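Local coordinates for protein putative L-alanine-DL-glutamate epimerase (Burkholderia xenovorans, PDB 3GO2) that belongs to the mandelate racemase/muconate lactonizing enzyme family, binds magnesium, and is probably a racemase or epimerase, at residues 18-23 with 346-351; 292-297 with 319-324. All coordinates share one frame; numbering follows the deposited sequence.

Contact 2 is nested inside the loop closed by contact 1, and their centres lie 12 Å apart. Two arginines join them. R18 NH2 bonds to F320 O and R348 NH1 bonds to Y321 O, each at 2.9 Å. Both segments of contact 1 thus hold the backbone of 319-324. Contact 2 sits nearer the metal sites: the side chain of D292 is about 5 Å from that of the magnesium ligand E269, and that of W295 is about 4 Å from a bound magnesium ion. Contact 1 is centred about 13 Å from the chain centre, against 5 Å for contact 2; the side chain of R348 is about 8 Å from that of H125, which binds 2-oxoglutarate.

Contact 1: 18-23 with 346-351; sequences RNYHFV and IDRLAW
Y20 reaches from the strand to the loop 346-351 with the end of its ring. Its hydroxyl touches two side chains there. Y20 OH lies 3.9 Å from L349 CD1 and 4.0 Å from R348 NH1. L349 CD1 makes van der Waals contact with the hydroxyl, and its apolar packing is with the ring carbon Y20 CZ, 4.3 Å away. L349 comes from the opposite direction and meets the ring obliquely. R348 crosses the tyrosine at about a right angle, with the guanidinium plane turned 37° from the ring.

The arginine gets there by bending. Its chain is folded at chi2 (-49°) and chi3 (-61°), which brings NH1 toward the tyrosine although CB points elsewhere. NH2 bonds to D345 O, just before the loop. L349 also rests on W351: L349 CB sits 4.2 Å above the W351 ring, over its centre. W351 in turn stacks on H387 and bonds through NE1 to D14 O. Just before R348, D347 makes a salt bridge to R130 and bonds to W123 NE1.

Y20 stands on the middle strand of the three-stranded antiparallel sheet in the N-terminal domain. Its backbone pairs with C13, and its side chain also packs on E36. The loop follows strand 342-344 in the C-terminal barrel domain of the enolase superfamily. The contact is therefore an interdomain one, small and mostly buried.

The polar ends are served by E352, which lies just outside the loop. E352 OE1 bonds to Y20 OH, and E352 OE2 pairs with R348 NH1. R18 NH2 stays 6.0 Å from R348 NH1, so the two like charges are not in contact. One carboxylate thus binds both the tyrosine hydroxyl and the arginine, and links the two segments indirectly. It should offset the arginine's charge, and the nearby guanidinium would be expected to favour the carboxylate form of E352.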
# COMPACT_ATOMS: atom_id res chain seq x y z
N ARG A 18 -29.01 3.16 36.91
CA ARG A 18 -29.01 4.02 35.78
C ARG A 18 -30.47 4.40 35.52
O ARG A 18 -31.37 3.91 36.18
CB ARG A 18 -28.42 3.31 34.55
CG ARG A 18 -29.16 2.04 34.21
CD ARG A 18 -28.58 1.35 32.98
NE ARG A 18 -29.26 0.07 32.75
CZ ARG A 18 -29.04 -0.73 31.72
NH1 ARG A 18 -28.12 -0.41 30.79
NH2 ARG A 18 -29.72 -1.87 31.61
N ASN A 19 -30.69 5.26 34.53
CA ASN A 19 -32.04 5.59 34.12
C ASN A 19 -32.31 5.07 32.73
O ASN A 19 -31.37 4.81 31.95
CB ASN A 19 -32.21 7.10 34.09
CG ASN A 19 -32.06 7.71 35.47
OD1 ASN A 19 -32.57 7.15 36.45
ND2 ASN A 19 -31.39 8.85 35.56
N TYR A 20 -33.58 4.94 32.41
CA TYR A 20 -34.00 4.75 31.03
C TYR A 20 -34.49 6.07 30.49
O TYR A 20 -35.03 6.86 31.23
CB TYR A 20 -35.16 3.79 30.92
CG TYR A 20 -34.89 2.34 31.25
CD1 TYR A 20 -33.62 1.77 31.15
CD2 TYR A 20 -35.95 1.51 31.58
CE1 TYR A 20 -33.42 0.44 31.42
CE2 TYR A 20 -35.75 0.19 31.84
CZ TYR A 20 -34.49 -0.34 31.76
OH TYR A 20 -34.32 -1.69 32.02
N HIS A 21 -34.31 6.29 29.19
CA HIS A 21 -34.84 7.46 28.53
C HIS A 21 -35.65 7.08 27.29
O HIS A 21 -35.36 6.09 26.64
CB HIS A 21 -33.70 8.38 28.07
CG HIS A 21 -32.81 8.84 29.18
ND1 HIS A 21 -32.86 10.12 29.68
CD2 HIS A 21 -31.80 8.22 29.83
CE1 HIS A 21 -31.94 10.26 30.62
NE2 HIS A 21 -31.28 9.12 30.73
N PHE A 22 -36.62 7.91 26.96
CA PHE A 22 -37.53 7.64 25.85
C PHE A 22 -37.81 8.89 25.06
O PHE A 22 -37.83 9.98 25.64
CB PHE A 22 -38.87 7.07 26.36
CG PHE A 22 -38.72 5.91 27.26
CD1 PHE A 22 -38.52 4.64 26.74
CD2 PHE A 22 -38.72 6.06 28.63
CE1 PHE A 22 -38.33 3.55 27.60
CE2 PHE A 22 -38.55 4.98 29.48
CZ PHE A 22 -38.34 3.74 28.97
N VAL A 23 -37.98 8.71 23.75
CA VAL A 23 -38.55 9.73 22.85
C VAL A 23 -40.00 9.34 22.56
O VAL A 23 -40.30 8.18 22.27
CB VAL A 23 -37.79 9.86 21.53
CG1 VAL A 23 -38.48 10.88 20.58
CG2 VAL A 23 -36.35 10.28 21.80
N ILE A 346 -30.82 -11.04 30.31
CA ILE A 346 -31.89 -11.88 30.83
C ILE A 346 -32.21 -11.51 32.29
O ILE A 346 -33.34 -11.74 32.76
CB ILE A 346 -31.52 -13.38 30.63
CG1 ILE A 346 -31.55 -13.76 29.14
CG2 ILE A 346 -32.45 -14.29 31.41
CD1 ILE A 346 -32.87 -13.46 28.41
N ASP A 347 -31.24 -10.92 32.98
CA ASP A 347 -31.46 -10.32 34.31
C ASP A 347 -32.24 -9.02 34.14
O ASP A 347 -31.77 -8.09 33.47
CB ASP A 347 -30.15 -10.06 35.04
CG ASP A 347 -29.33 -11.33 35.27
OD1 ASP A 347 -29.77 -12.16 36.10
OD2 ASP A 347 -28.26 -11.47 34.62
N ARG A 348 -33.44 -8.97 34.74
CA ARG A 348 -34.31 -7.80 34.61
C ARG A 348 -34.63 -7.20 35.96
O ARG A 348 -34.68 -7.90 36.99
CB ARG A 348 -35.63 -8.12 33.90
CG ARG A 348 -35.55 -8.88 32.57
CD ARG A 348 -34.56 -8.29 31.58
NE ARG A 348 -34.88 -6.93 31.20
CZ ARG A 348 -34.25 -6.28 30.20
NH1 ARG A 348 -34.57 -5.04 29.89
NH2 ARG A 348 -33.30 -6.89 29.51
N LEU A 349 -34.86 -5.91 35.95
CA LEU A 349 -35.36 -5.19 37.12
C LEU A 349 -36.73 -5.72 37.55
O LEU A 349 -37.56 -6.12 36.74
CB LEU A 349 -35.51 -3.71 36.81
CG LEU A 349 -34.27 -2.95 36.36
CD1 LEU A 349 -34.65 -1.56 35.88
CD2 LEU A 349 -33.23 -2.87 37.46
N ALA A 350 -36.97 -5.65 38.86
CA ALA A 350 -38.23 -6.14 39.41
C ALA A 350 -39.45 -5.40 38.85
O ALA A 350 -40.54 -5.98 38.77
CB ALA A 350 -38.18 -6.05 40.93
N TRP A 351 -39.28 -4.15 38.46
CA TRP A 351 -40.37 -3.35 37.89
C TRP A 351 -40.33 -3.22 36.36
O TRP A 351 -41.09 -2.45 35.77
CB TRP A 351 -40.42 -1.97 38.55
CG TRP A 351 -39.23 -1.11 38.35
CD1 TRP A 351 -39.06 -0.18 37.37
CD2 TRP A 351 -38.03 -1.09 39.13
NE1 TRP A 351 -37.86 0.45 37.51
CE2 TRP A 351 -37.19 -0.10 38.58
CE3 TRP A 351 -37.57 -1.80 40.25
CZ2 TRP A 351 -35.93 0.19 39.08
CZ3 TRP A 351 -36.31 -1.51 40.76
CH2 TRP A 351 -35.50 -0.52 40.17

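Contact 2: 292-297 with 319-324; sequences DTIWNG and NFYGHL
Y321 puts its hydroxyl on the carboxylate of D292 and lays its ring alongside I294. Y321 OH donates to D292 OD1 at 2.8 Å, and the acceptor uses its syn lone pair. D292 OD1 lies at the ring edge, in the plane of the tyrosine, while the carboxylate itself is turned 53° from that plane. I294 supplies the apolar half of this tight part: I294 CG1 is 3.8 Å from Y321 CE2. The two side chains slide past each other in opposite directions. F320 CD2 sits 3.6 Å above one face of the Y321 ring, offset toward its rim.

D292 has further work. CG stands anti to the backbone N (chi1 -167°), and the carboxylate folds back over the start of helix 293-296. D292 OD2 accepts from W295 N at 2.9 Å, from above the carboxylate plane, as an N-cap. OD1 also takes a bond from H318 ND1, so two donors grip this oxygen. D292 follows strand 288-291 and H318 follows strand 314-317 of the barrel. This pairing is consistent with the His-Asp dyad of the mandelate racemase subgroup, carried at the ends of the sixth and seventh barrel strands. On the backbone side, N296 N and N296 ND2 reach D292 O from opposite faces of its plane.

The contact is looser toward W295. W295 NE1 stays 3.6 Å from Y321 OH, and the two side chains cross at about a right angle. D292 OD1 lies 3.7 Å above the W295 ring, displaced toward the rim. This side is still buried rather than open to water. W295 packs on P78 of a second subunit, and its side chain lies about 4 Å from that of the magnesium ligand T270.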
# COMPACT_ATOMS: atom_id res chain seq x y z
N ASP A 292 -24.70 -0.67 17.13
CA ASP A 292 -25.65 -0.14 18.13
C ASP A 292 -26.73 0.64 17.36
O ASP A 292 -26.51 1.76 16.90
CB ASP A 292 -24.96 0.70 19.19
CG ASP A 292 -25.87 0.99 20.36
OD1 ASP A 292 -25.45 0.86 21.54
OD2 ASP A 292 -27.05 1.26 20.09
N THR A 293 -27.87 -0.02 17.17
CA THR A 293 -28.97 0.55 16.42
C THR A 293 -29.75 1.55 17.26
O THR A 293 -30.47 2.38 16.71
CB THR A 293 -29.94 -0.53 15.86
OG1 THR A 293 -30.87 -0.93 16.87
CG2 THR A 293 -29.20 -1.73 15.28
N ILE A 294 -29.64 1.45 18.57
CA ILE A 294 -30.24 2.42 19.49
C ILE A 294 -29.54 3.79 19.33
O ILE A 294 -30.18 4.84 19.25
CB ILE A 294 -30.12 1.90 20.95
CG1 ILE A 294 -30.77 0.53 21.11
CG2 ILE A 294 -30.67 2.92 21.93
CD1 ILE A 294 -32.18 0.39 20.51
N TRP A 295 -28.22 3.75 19.25
CA TRP A 295 -27.40 4.92 18.97
C TRP A 295 -27.56 5.43 17.52
O TRP A 295 -27.70 6.63 17.28
CB TRP A 295 -25.94 4.54 19.19
CG TRP A 295 -25.51 4.55 20.62
CD1 TRP A 295 -26.30 4.44 21.73
CD2 TRP A 295 -24.17 4.71 21.09
NE1 TRP A 295 -25.53 4.52 22.87
CE2 TRP A 295 -24.22 4.69 22.49
CE3 TRP A 295 -22.93 4.86 20.45
CZ2 TRP A 295 -23.07 4.84 23.28
CZ3 TRP A 295 -21.80 5.02 21.24
CH2 TRP A 295 -21.88 5.00 22.63
N ASN A 296 -27.45 4.52 16.55
CA ASN A 296 -27.39 4.93 15.12
C ASN A 296 -28.73 5.28 14.50
O ASN A 296 -28.80 6.05 13.54
CB ASN A 296 -26.72 3.83 14.29
CG ASN A 296 -25.21 3.95 14.28
OD1 ASN A 296 -24.66 4.67 13.46
ND2 ASN A 296 -24.55 3.19 15.14
N GLY A 297 -29.80 4.72 15.06
CA GLY A 297 -31.07 4.61 14.35
C GLY A 297 -31.06 3.33 13.55
O GLY A 297 -30.05 2.94 12.93
N ASN A 319 -27.39 -4.51 22.70
CA ASN A 319 -28.70 -4.48 23.33
C ASN A 319 -28.59 -4.83 24.79
O ASN A 319 -28.50 -6.00 25.13
CB ASN A 319 -29.61 -5.49 22.63
CG ASN A 319 -31.02 -5.45 23.15
OD1 ASN A 319 -31.63 -4.39 23.21
ND2 ASN A 319 -31.54 -6.60 23.56
N PHE A 320 -28.59 -3.81 25.64
CA PHE A 320 -28.40 -4.01 27.08
C PHE A 320 -29.17 -2.98 27.92
O PHE A 320 -28.76 -2.57 29.01
CB PHE A 320 -26.90 -4.07 27.42
CG PHE A 320 -26.20 -2.75 27.44
CD1 PHE A 320 -25.71 -2.23 28.64
CD2 PHE A 320 -26.02 -2.02 26.28
CE1 PHE A 320 -25.05 -1.00 28.65
CE2 PHE A 320 -25.37 -0.79 26.30
CZ PHE A 320 -24.90 -0.29 27.48
N TYR A 321 -30.33 -2.59 27.41
CA TYR A 321 -31.14 -1.54 27.99
C TYR A 321 -32.50 -2.15 28.37
O TYR A 321 -32.58 -3.31 28.79
CB TYR A 321 -31.29 -0.43 26.97
CG TYR A 321 -30.03 -0.02 26.20
CD1 TYR A 321 -29.14 0.90 26.75
CD2 TYR A 321 -29.76 -0.51 24.90
CE1 TYR A 321 -27.97 1.34 26.04
CE2 TYR A 321 -28.60 -0.12 24.17
CZ TYR A 321 -27.72 0.82 24.76
OH TYR A 321 -26.58 1.27 24.08
N GLY A 322 -33.58 -1.40 28.19
CA GLY A 322 -34.91 -1.87 28.55
C GLY A 322 -35.60 -2.67 27.46
O GLY A 322 -35.04 -2.92 26.38
N HIS A 323 -36.84 -3.07 27.74
CA HIS A 323 -37.58 -3.91 26.78
C HIS A 323 -37.78 -3.24 25.45
O HIS A 323 -37.81 -3.91 24.43
CB HIS A 323 -38.96 -4.32 27.31
CG HIS A 323 -38.94 -5.36 28.37
ND1 HIS A 323 -37.87 -6.21 28.57
CD2 HIS A 323 -39.87 -5.71 29.29
CE1 HIS A 323 -38.15 -7.04 29.56
NE2 HIS A 323 -39.36 -6.76 30.01
N LEU A 324 -37.99 -1.93 25.41
CA LEU A 324 -38.20 -1.27 24.12
C LEU A 324 -36.95 -1.38 23.23
O LEU A 324 -37.06 -1.65 22.03
CB LEU A 324 -38.67 0.16 24.27
CG LEU A 324 -38.86 0.96 22.98
CD1 LEU A 324 -39.73 0.22 21.97
CD2 LEU A 324 -39.47 2.33 23.28